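Local coordinates for protein Ufm1-specific protease (Caenorhabditis elegans, PDB 5EJJ) that acts as a thiol protease that hydrolyses the peptide bond at the C-terminal glycine of the ubiquitin-like modifier UFM1 on its target proteins, at residues Gly241-Phe245 against Leu341-Ser347; Pro333-Gln339 against Ile409-Thr414; Leu355-His360 against Gly377-His382. All blocks are in the same frame, centred on the assembly; numbering follows the deposited sequence.

Contact 1 (Gly241-Phe245 against Leu341-Ser347)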
loop_
_atom_site.group_PDB
_atom_site.type_symbol
_atom_site.label_atom_id
_atom_site.label_comp_id
_atom_site.label_asym_id
_atom_site.label_seq_id
_atom_site.Cartn_x
_atom_site.Cartn_y
_atom_site.Cartn_z
ATOM N N GLY A 241 3.995 -18.896 2.211
ATOM C CA GLY A 241 3.789 -17.500 1.881
ATOM C C GLY A 241 4.997 -16.598 2.032
ATOM O O GLY A 241 6.049 -17.050 2.469
ATOM N N GLU A 242 4.830 -15.326 1.654
ATOM C CA GLU A 242 5.868 -14.309 1.753
ATOM C C GLU A 242 6.323 -14.155 3.180
ATOM O O GLU A 242 5.536 -14.314 4.107
ATOM C CB GLU A 242 5.315 -12.947 1.357
ATOM C CG GLU A 242 4.874 -12.780 -0.084
ATOM C CD GLU A 242 4.459 -11.322 -0.425
ATOM O OE1 GLU A 242 3.815 -10.643 0.435
ATOM O OE2 GLU A 242 4.790 -10.858 -1.558
ATOM N N VAL A 243 7.592 -13.817 3.363
ATOM C CA VAL A 243 8.033 -13.230 4.614
ATOM C C VAL A 243 8.921 -12.032 4.283
ATOM O O VAL A 243 9.976 -12.183 3.668
ATOM C CB VAL A 243 8.781 -14.224 5.485
ATOM C CG1 VAL A 243 9.208 -13.571 6.767
ATOM C CG2 VAL A 243 7.902 -15.406 5.794
ATOM N N VAL A 244 8.472 -10.838 4.686
ATOM C CA VAL A 244 9.105 -9.576 4.316
ATOM C C VAL A 244 9.710 -8.895 5.524
ATOM O O VAL A 244 9.044 -8.737 6.540
ATOM C CB VAL A 244 8.090 -8.608 3.738
ATOM C CG1 VAL A 244 8.801 -7.424 3.198
ATOM C CG2 VAL A 244 7.284 -9.277 2.659
ATOM N N PHE A 245 10.976 -8.498 5.420
ATOM C CA PHE A 245 11.627 -7.720 6.474
ATOM C C PHE A 245 12.483 -6.580 5.905
ATOM O O PHE A 245 13.068 -6.717 4.832
ATOM C CB PHE A 245 12.449 -8.617 7.380
ATOM C CG PHE A 245 13.609 -9.299 6.705
ATOM C CD1 PHE A 245 13.432 -10.499 6.025
ATOM C CD2 PHE A 245 14.899 -8.775 6.803
ATOM C CE1 PHE A 245 14.515 -11.155 5.437
ATOM C CE2 PHE A 245 15.989 -9.425 6.207
ATOM C CZ PHE A 245 15.791 -10.618 5.523
ATOM N N LEU A 341 0.789 -5.754 -2.198
ATOM C CA LEU A 341 1.968 -5.541 -3.011
ATOM C C LEU A 341 2.424 -6.908 -3.472
ATOM O O LEU A 341 2.220 -7.918 -2.795
ATOM C CB LEU A 341 3.062 -4.831 -2.216
ATOM C CG LEU A 341 2.440 -3.670 -1.452
ATOM C CD1 LEU A 341 3.451 -2.899 -0.602
ATOM C CD2 LEU A 341 1.707 -2.745 -2.405
ATOM N N ALA A 342 3.018 -6.970 -4.640
ATOM C CA ALA A 342 3.530 -8.246 -5.077
ATOM C C ALA A 342 5.045 -8.119 -5.016
ATOM O O ALA A 342 5.696 -7.657 -5.974
ATOM C CB ALA A 342 3.042 -8.551 -6.473
ATOM N N LEU A 343 5.606 -8.482 -3.870
ATOM C CA LEU A 343 7.015 -8.214 -3.661
ATOM C C LEU A 343 7.798 -9.443 -4.066
ATOM O O LEU A 343 8.933 -9.348 -4.567
ATOM C CB LEU A 343 7.291 -7.814 -2.207
ATOM C CG LEU A 343 6.496 -6.635 -1.624
ATOM C CD1 LEU A 343 6.906 -6.400 -0.200
ATOM C CD2 LEU A 343 6.656 -5.344 -2.405
ATOM N N HIS A 344 7.184 -10.607 -3.866
ATOM C CA HIS A 344 7.840 -11.840 -4.255
ATOM C C HIS A 344 7.412 -12.260 -5.660
ATOM O O HIS A 344 6.238 -12.139 -6.032
ATOM C CB HIS A 344 7.577 -12.958 -3.251
ATOM C CG HIS A 344 8.522 -14.117 -3.395
ATOM N ND1 HIS A 344 8.156 -15.311 -3.981
ATOM C CD2 HIS A 344 9.823 -14.251 -3.049
ATOM C CE1 HIS A 344 9.191 -16.129 -3.985
ATOM N NE2 HIS A 344 10.213 -15.513 -3.421
ATOM N N SER A 345 8.374 -12.747 -6.435
ATOM C CA SER A 345 8.132 -13.062 -7.830
ATOM C C SER A 345 7.189 -14.254 -8.004
ATOM O O SER A 345 6.558 -14.417 -9.051
ATOM C CB SER A 345 9.455 -13.305 -8.553
ATOM O OG SER A 345 10.233 -14.274 -7.874
ATOM N N GLU A 346 7.082 -15.082 -6.977
ATOM C CA GLU A 346 6.192 -16.232 -7.049
ATOM C C GLU A 346 4.848 -15.913 -6.409
ATOM O O GLU A 346 4.086 -16.812 -6.052
ATOM C CB GLU A 346 6.832 -17.460 -6.386
ATOM C CG GLU A 346 7.985 -18.062 -7.185
ATOM C CD GLU A 346 8.810 -19.085 -6.394
ATOM O OE1 GLU A 346 8.408 -19.452 -5.257
ATOM O OE2 GLU A 346 9.870 -19.520 -6.915
ATOM N N SER A 347 4.560 -14.630 -6.239
ATOM C CA SER A 347 3.287 -14.246 -5.645
ATOM C C SER A 347 2.264 -14.020 -6.744
ATOM O O SER A 347 2.603 -13.563 -7.853
ATOM C CB SER A 347 3.426 -13.000 -4.768
ATOM O OG SER A 347 4.032 -13.303 -3.525
HETATM O O HOH W 1 1.653 -9.248 -0.789
#
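Glu242 reaches from strand 235-247, an outermost strand of a mixed five-stranded sheet, into the bend of the loop 341-347, whose last four residues form a type I beta turn from His344 to Ser347. The polar part centres on its carboxylate. OE2 faces two successive backbone amides, Leu343 N at 3.4 Å and His344 N at 3.3 Å, in weak hydrogen bonds, while Ser347 OG lies 3.2 Å from the same OE2, though its proton has another acceptor within reach. OE1 turns elsewhere: it bonds Thr292 OG1 and takes a proton from a water at 2.8 Å, which also donates to Leu341 O. With CG anti to the carbonyl carbon (chi1 -65°) and the chain extended beyond it, the carboxylate is carried from the strand to the loop amides. An alanine here would remove both oxygens, and the amides of Leu343 and His344 would probably lose their acceptor and the water one of its two anchors. The apolar part is small. Both methyls of Val244 approach the end of Leu343, the two side chains crossing at about a right angle, and Leu343 also touches Val199 on strand 199-205 of the same sheet. His344 slides past Glu242 in the opposite direction, its imidazole plane nearly perpendicular to the carboxylate; of its side chain, CB makes the approach, 3.9 Å from Glu242 OE2.

Contact 2 (Pro333-Gln339 against Ile409-Thr414)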
loop_
_atom_site.group_PDB
_atom_site.type_symbol
_atom_site.label_atom_id
_atom_site.label_comp_id
_atom_site.label_asym_id
_atom_site.label_seq_id
_atom_site.Cartn_x
_atom_site.Cartn_y
_atom_site.Cartn_z
ATOM N N PRO A 333 -11.725 0.626 0.060
ATOM C CA PRO A 333 -10.963 -0.585 0.373
ATOM C C PRO A 333 -9.468 -0.331 0.586
ATOM O O PRO A 333 -8.859 0.540 -0.042
ATOM C CB PRO A 333 -11.182 -1.471 -0.866
ATOM C CG PRO A 333 -11.444 -0.546 -1.961
ATOM C CD PRO A 333 -12.178 0.628 -1.345
ATOM N N VAL A 334 -8.890 -1.120 1.488
ATOM C CA VAL A 334 -7.462 -1.068 1.773
ATOM C C VAL A 334 -6.826 -2.461 1.708
ATOM O O VAL A 334 -5.689 -2.584 1.279
ATOM C CB VAL A 334 -7.183 -0.422 3.150
ATOM C CG1 VAL A 334 -5.707 -0.312 3.399
ATOM C CG2 VAL A 334 -7.818 0.951 3.217
ATOM N N LEU A 335 -7.565 -3.508 2.090
ATOM C CA LEU A 335 -6.962 -4.831 2.303
ATOM C C LEU A 335 -7.481 -5.913 1.371
ATOM O O LEU A 335 -7.552 -7.086 1.753
ATOM C CB LEU A 335 -7.208 -5.289 3.741
ATOM C CG LEU A 335 -6.693 -4.358 4.837
ATOM C CD1 LEU A 335 -7.155 -4.852 6.173
ATOM C CD2 LEU A 335 -5.179 -4.278 4.787
ATOM N N ARG A 336 -7.871 -5.544 0.159
ATOM C CA ARG A 336 -8.318 -6.557 -0.782
ATOM C C ARG A 336 -7.106 -7.243 -1.367
ATOM O O ARG A 336 -6.075 -6.610 -1.589
ATOM C CB ARG A 336 -9.139 -5.936 -1.895
ATOM C CG ARG A 336 -10.271 -5.092 -1.388
ATOM C CD ARG A 336 -11.305 -5.948 -0.712
ATOM N NE ARG A 336 -11.850 -6.929 -1.643
ATOM C CZ ARG A 336 -12.880 -6.698 -2.455
ATOM N NH1 ARG A 336 -13.492 -5.505 -2.440
ATOM N NH2 ARG A 336 -13.295 -7.665 -3.275
ATOM N N LEU A 337 -7.243 -8.538 -1.621
ATOM C CA LEU A 337 -6.187 -9.348 -2.217
ATOM C C LEU A 337 -5.554 -8.637 -3.408
ATOM O O LEU A 337 -4.349 -8.704 -3.640
ATOM C CB LEU A 337 -6.789 -10.678 -2.657
ATOM C CG LEU A 337 -5.972 -11.951 -2.457
ATOM C CD1 LEU A 337 -4.841 -11.741 -1.464
ATOM C CD2 LEU A 337 -6.912 -13.048 -1.990
ATOM N N SER A 338 -6.405 -7.934 -4.142
ATOM C CA SER A 338 -6.034 -7.174 -5.329
ATOM C C SER A 338 -5.082 -6.009 -5.027
ATOM O O SER A 338 -4.370 -5.518 -5.914
ATOM C CB SER A 338 -7.326 -6.656 -5.963
ATOM O OG SER A 338 -7.162 -5.340 -6.458
ATOM N N GLN A 339 -5.075 -5.577 -3.766
ATOM C CA GLN A 339 -4.309 -4.414 -3.343
ATOM C C GLN A 339 -2.943 -4.759 -2.734
ATOM O O GLN A 339 -2.109 -3.863 -2.505
ATOM C CB GLN A 339 -5.103 -3.638 -2.317
ATOM C CG GLN A 339 -6.435 -3.218 -2.789
ATOM C CD GLN A 339 -7.081 -2.224 -1.849
ATOM O OE1 GLN A 339 -7.987 -2.574 -1.092
ATOM N NE2 GLN A 339 -6.622 -0.968 -1.896
ATOM N N ILE A 409 -8.207 -2.016 -10.223
ATOM C CA ILE A 409 -7.775 -3.205 -9.509
ATOM C C ILE A 409 -6.805 -2.833 -8.393
ATOM O O ILE A 409 -7.030 -3.174 -7.222
ATOM C CB ILE A 409 -7.261 -4.342 -10.421
ATOM C CG1 ILE A 409 -6.230 -3.848 -11.419
ATOM C CG2 ILE A 409 -8.421 -4.949 -11.214
ATOM C CD1 ILE A 409 -6.260 -4.665 -12.732
ATOM N N LEU A 410 -5.781 -2.055 -8.724
ATOM C CA LEU A 410 -4.794 -1.629 -7.729
ATOM C C LEU A 410 -5.393 -0.863 -6.546
ATOM O O LEU A 410 -4.672 -0.505 -5.611
ATOM C CB LEU A 410 -3.688 -0.805 -8.382
ATOM C CG LEU A 410 -2.504 -1.658 -8.838
ATOM C CD1 LEU A 410 -2.989 -2.899 -9.537
ATOM C CD2 LEU A 410 -1.561 -0.901 -9.747
ATOM N N ASN A 411 -6.704 -0.618 -6.581
ATOM C CA ASN A 411 -7.370 0.136 -5.527
ATOM C C ASN A 411 -8.488 -0.635 -4.856
ATOM O O ASN A 411 -9.170 -0.108 -3.966
ATOM C CB ASN A 411 -7.836 1.488 -6.037
ATOM C CG ASN A 411 -6.690 2.491 -6.121
ATOM O OD1 ASN A 411 -6.529 3.348 -5.243
ATOM N ND2 ASN A 411 -5.863 2.364 -7.161
ATOM N N GLY A 412 -8.640 -1.895 -5.278
ATOM C CA GLY A 412 -9.489 -2.867 -4.602
ATOM C C GLY A 412 -10.943 -2.851 -5.021
ATOM O O GLY A 412 -11.840 -3.195 -4.239
ATOM N N TYR A 413 -11.184 -2.458 -6.271
ATOM C CA TYR A 413 -12.549 -2.246 -6.737
ATOM C C TYR A 413 -13.013 -3.381 -7.646
ATOM O O TYR A 413 -14.206 -3.687 -7.694
ATOM C CB TYR A 413 -12.689 -0.867 -7.376
ATOM C CG TYR A 413 -12.765 0.256 -6.356
ATOM C CD1 TYR A 413 -11.772 1.232 -6.282
ATOM C CD2 TYR A 413 -13.826 0.341 -5.459
ATOM C CE1 TYR A 413 -11.843 2.273 -5.358
ATOM C CE2 TYR A 413 -13.907 1.369 -4.532
ATOM C CZ TYR A 413 -12.910 2.335 -4.482
ATOM O OH TYR A 413 -12.973 3.367 -3.560
ATOM N N THR A 414 -12.060 -4.013 -8.332
ATOM C CA THR A 414 -12.309 -5.278 -9.011
ATOM C C THR A 414 -11.065 -6.137 -9.019
ATOM O O THR A 414 -9.972 -5.654 -8.771
ATOM C CB THR A 414 -12.688 -5.104 -10.482
ATOM O OG1 THR A 414 -11.762 -4.203 -11.103
ATOM C CG2 THR A 414 -14.119 -4.600 -10.623
HETATM O O HOH W 2 -4.585 0.990 -2.591
#
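The Schellman motif that ends helix 396-409 presents Gly412, its C-prime residue, to the loop 333-339. Gly412 CA lies 3.6 Å from Gln339 CG; with positive phi (87°) the glycine takes the C-prime place, where Tyr413 N returns to Phe408 O. Gln339, Pro333 and Arg336 crowd round Gly412. Just beyond, Pro333 sits over one face of the Tyr413 ring in a CH-pi contact: CG is 4.2 Å from the ring centroid, 15° off the normal and displaced toward the rim. The surface thus joins a loop that follows helix 312-325 to the end of the helix that starts at Cys396, the probable catalytic cysteine, in the papain-like protease domain. Gln339 braces its own loop from within. Its OE1 accepts Arg336 N at 3.2 Å in a nearly straight bond (168°), and NE2 donates to Pro333 O at 3.3 Å, Pro333 O lying close to the amide plane of Gln339 while NE2 sits above the carbonyl plane of Pro333. Both amide ends being engaged, the rotation of the group is fixed. NE2 also gives a proton to a water at 2.9 Å, which donates one weakly to Leu410 O.

Contact 3 (Leu355-His360 against Gly377-His382)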
loop_
_atom_site.group_PDB
_atom_site.type_symbol
_atom_site.label_atom_id
_atom_site.label_comp_id
_atom_site.label_asym_id
_atom_site.label_seq_id
_atom_site.Cartn_x
_atom_site.Cartn_y
_atom_site.Cartn_z
ATOM N N LEU A 355 4.519 -4.194 -16.273
ATOM C CA LEU A 355 3.983 -2.839 -16.186
ATOM C C LEU A 355 4.594 -2.043 -15.030
ATOM O O LEU A 355 4.876 -2.596 -13.965
ATOM C CB LEU A 355 2.456 -2.890 -16.017
ATOM C CG LEU A 355 1.489 -2.974 -17.209
ATOM C CD1 LEU A 355 2.178 -3.470 -18.469
ATOM C CD2 LEU A 355 0.281 -3.861 -16.865
ATOM N N ILE A 356 4.780 -0.744 -15.257
ATOM C CA ILE A 356 5.246 0.198 -14.236
ATOM C C ILE A 356 4.094 0.671 -13.335
ATOM O O ILE A 356 2.995 0.953 -13.823
ATOM C CB ILE A 356 5.895 1.421 -14.909
ATOM C CG1 ILE A 356 7.103 0.973 -15.726
ATOM C CG2 ILE A 356 6.258 2.505 -13.894
ATOM C CD1 ILE A 356 7.822 2.104 -16.388
ATOM N N ARG A 357 4.344 0.742 -12.022
ATOM C CA ARG A 357 3.341 1.217 -11.062
ATOM C C ARG A 357 3.698 2.635 -10.632
ATOM O O ARG A 357 4.807 2.882 -10.168
ATOM C CB ARG A 357 3.252 0.275 -9.853
ATOM C CG ARG A 357 2.168 0.595 -8.819
ATOM C CD ARG A 357 2.397 -0.235 -7.547
ATOM N NE ARG A 357 1.343 -0.160 -6.523
ATOM C CZ ARG A 357 0.586 -1.197 -6.137
ATOM N NH1 ARG A 357 0.740 -2.401 -6.699
ATOM N NH2 ARG A 357 -0.330 -1.037 -5.181
ATOM N N GLU A 358 2.758 3.560 -10.825
ATOM C CA GLU A 358 2.915 4.973 -10.459
ATOM C C GLU A 358 4.202 5.637 -10.965
ATOM O O GLU A 358 5.134 5.855 -10.192
ATOM C CB GLU A 358 2.778 5.151 -8.946
ATOM C CG GLU A 358 1.375 4.826 -8.426
ATOM C CD GLU A 358 1.163 5.203 -6.961
ATOM O OE1 GLU A 358 1.634 4.427 -6.090
ATOM O OE2 GLU A 358 0.528 6.265 -6.691
ATOM N N PRO A 359 4.260 5.958 -12.272
ATOM C CA PRO A 359 5.443 6.635 -12.804
ATOM C C PRO A 359 5.506 8.053 -12.299
ATOM O O PRO A 359 6.593 8.541 -12.043
ATOM C CB PRO A 359 5.194 6.642 -14.310
ATOM C CG PRO A 359 4.245 5.527 -14.535
ATOM C CD PRO A 359 3.347 5.557 -13.351
ATOM N N HIS A 360 4.364 8.701 -12.120
ATOM C CA HIS A 360 4.380 10.100 -11.702
ATOM C C HIS A 360 5.041 10.290 -10.341
ATOM O O HIS A 360 5.242 11.421 -9.900
ATOM C CB HIS A 360 2.970 10.696 -11.690
ATOM C CG HIS A 360 2.308 10.662 -10.349
ATOM N ND1 HIS A 360 1.651 9.544 -9.868
ATOM C CD2 HIS A 360 2.192 11.609 -9.388
ATOM C CE1 HIS A 360 1.162 9.806 -8.670
ATOM N NE2 HIS A 360 1.477 11.053 -8.354
ATOM N N GLY A 377 -5.089 7.035 -5.611
ATOM C CA GLY A 377 -4.378 5.794 -5.324
ATOM C C GLY A 377 -3.270 5.466 -6.317
ATOM O O GLY A 377 -2.738 6.363 -6.968
ATOM N N PRO A 378 -2.897 4.179 -6.430
ATOM C CA PRO A 378 -1.954 3.691 -7.459
ATOM C C PRO A 378 -2.628 3.224 -8.778
ATOM O O PRO A 378 -3.824 2.938 -8.786
ATOM C CB PRO A 378 -1.300 2.490 -6.767
ATOM C CG PRO A 378 -2.412 1.921 -5.983
ATOM C CD PRO A 378 -3.190 3.131 -5.437
ATOM N N TYR A 379 -1.843 3.123 -9.851
ATOM C CA TYR A 379 -2.315 2.716 -11.179
ATOM C C TYR A 379 -1.098 2.167 -11.930
ATOM O O TYR A 379 0.028 2.323 -11.462
ATOM C CB TYR A 379 -2.861 3.934 -11.941
ATOM C CG TYR A 379 -1.812 5.012 -12.059
ATOM C CD1 TYR A 379 -0.935 5.039 -13.130
ATOM C CD2 TYR A 379 -1.655 5.957 -11.060
ATOM C CE1 TYR A 379 0.050 5.987 -13.216
ATOM C CE2 TYR A 379 -0.669 6.921 -11.133
ATOM C CZ TYR A 379 0.187 6.933 -12.214
ATOM O OH TYR A 379 1.179 7.892 -12.289
ATOM N N ASN A 380 -1.306 1.557 -13.098
ATOM C CA ASN A 380 -0.185 1.205 -13.987
ATOM C C ASN A 380 -0.128 2.074 -15.242
ATOM O O ASN A 380 -1.096 2.741 -15.595
ATOM C CB ASN A 380 -0.214 -0.267 -14.410
ATOM C CG ASN A 380 0.212 -1.208 -13.301
ATOM O OD1 ASN A 380 1.206 -0.961 -12.605
ATOM N ND2 ASN A 380 -0.544 -2.298 -13.124
ATOM N N TYR A 381 1.013 2.042 -15.922
ATOM C CA TYR A 381 1.216 2.816 -17.139
ATOM C C TYR A 381 1.107 1.910 -18.356
ATOM O O TYR A 381 2.028 1.151 -18.643
ATOM C CB TYR A 381 2.601 3.457 -17.109
ATOM C CG TYR A 381 2.921 4.352 -18.286
ATOM C CD1 TYR A 381 1.916 4.848 -19.108
ATOM C CD2 TYR A 381 4.236 4.698 -18.574
ATOM C CE1 TYR A 381 2.208 5.656 -20.185
ATOM C CE2 TYR A 381 4.538 5.509 -19.642
ATOM C CZ TYR A 381 3.523 5.986 -20.447
ATOM O OH TYR A 381 3.823 6.798 -21.518
ATOM N N HIS A 382 -0.015 1.988 -19.067
ATOM C CA HIS A 382 -0.166 1.283 -20.336
ATOM C C HIS A 382 0.062 2.239 -21.505
ATOM O O HIS A 382 -0.174 3.445 -21.392
ATOM C CB HIS A 382 -1.551 0.658 -20.457
ATOM C CG HIS A 382 -1.923 -0.213 -19.301
ATOM N ND1 HIS A 382 -2.146 -1.569 -19.433
ATOM C CD2 HIS A 382 -2.129 0.077 -17.994
ATOM C CE1 HIS A 382 -2.476 -2.075 -18.259
ATOM N NE2 HIS A 382 -2.469 -1.098 -17.367
#
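Pro359 wedges into the notch between Tyr379 and Tyr381, CD toward one and CG toward the other: CD meets Tyr379 CE1 at 3.3 Å and CG meets Tyr381 CB at 3.7 Å. A single beta bridge, Arg357 with Asn380, joins the two backbones; in it Tyr381 N donates to Ile356 O and Glu358 N to Tyr379 O, and the latter bond, 3.1 Å from Glu358 N to Tyr379 O, runs nearly along the C=O axis. Around this short seam the side chains interlock. The Tyr379 ring tucks under the Glu358 backbone, CA lying 4.2 Å from the ring centroid over one face, because CG takes the crowded position between backbone N and carbonyl carbon (chi1 57°). Toward Pro378, Arg357, extended from CG to NE, lies alongside the proline ring, while the Glu358 chain crosses it, CD 3.5 Å from Pro378 CA. At the other end Leu355 CG lies over one face of the His382 ring, near its rim, and CD2 comes 3.6 Å from His382 CE1. Helix 396-409, which begins at Cys396, the probable active-site cysteine, backs Tyr379 and His382. Tyr381, whose OH bonds Asp520 O, reaches the residue that by similarity belongs to the catalytic site of this papain-like protease. The Tyr379 hydroxyl ends between two nitrogens of one residue: it accepts His360 N at 3.3 Å and bonds His360 ND1 at 3.0 Å, where either partner could be the donor. ND1 approaches in the plane of the tyrosine ring, at its edge. The hydroxyl of this buried tyrosine is therefore gripped twice, which ties Pro359-His360 to the tyrosine and probably limits rotation of the imidazole.

In the fold
Contacts 1, 2 and 3 all draw on the long connection between helix 312-325 and strand 371-374. Along it come 333-339 of contact 2, then 341-347 of contact 1, then 355-360 of contact 3, so the first two interleave and contact 3 lies wholly between the segments of contact 2. Their centres are about 17 Å (contacts 1 and 2), 19 Å (1 and 3) and 15 Å (2 and 3) apart. Contact 1 fastens the connection to the five-stranded sheet, contact 2 to the end of helix 396-409, contact 3 to the loop before that helix, so the connection bridges that sheet and the C78 protease part. Leu341 also touches Arg357, and Asn411 meets Pro378.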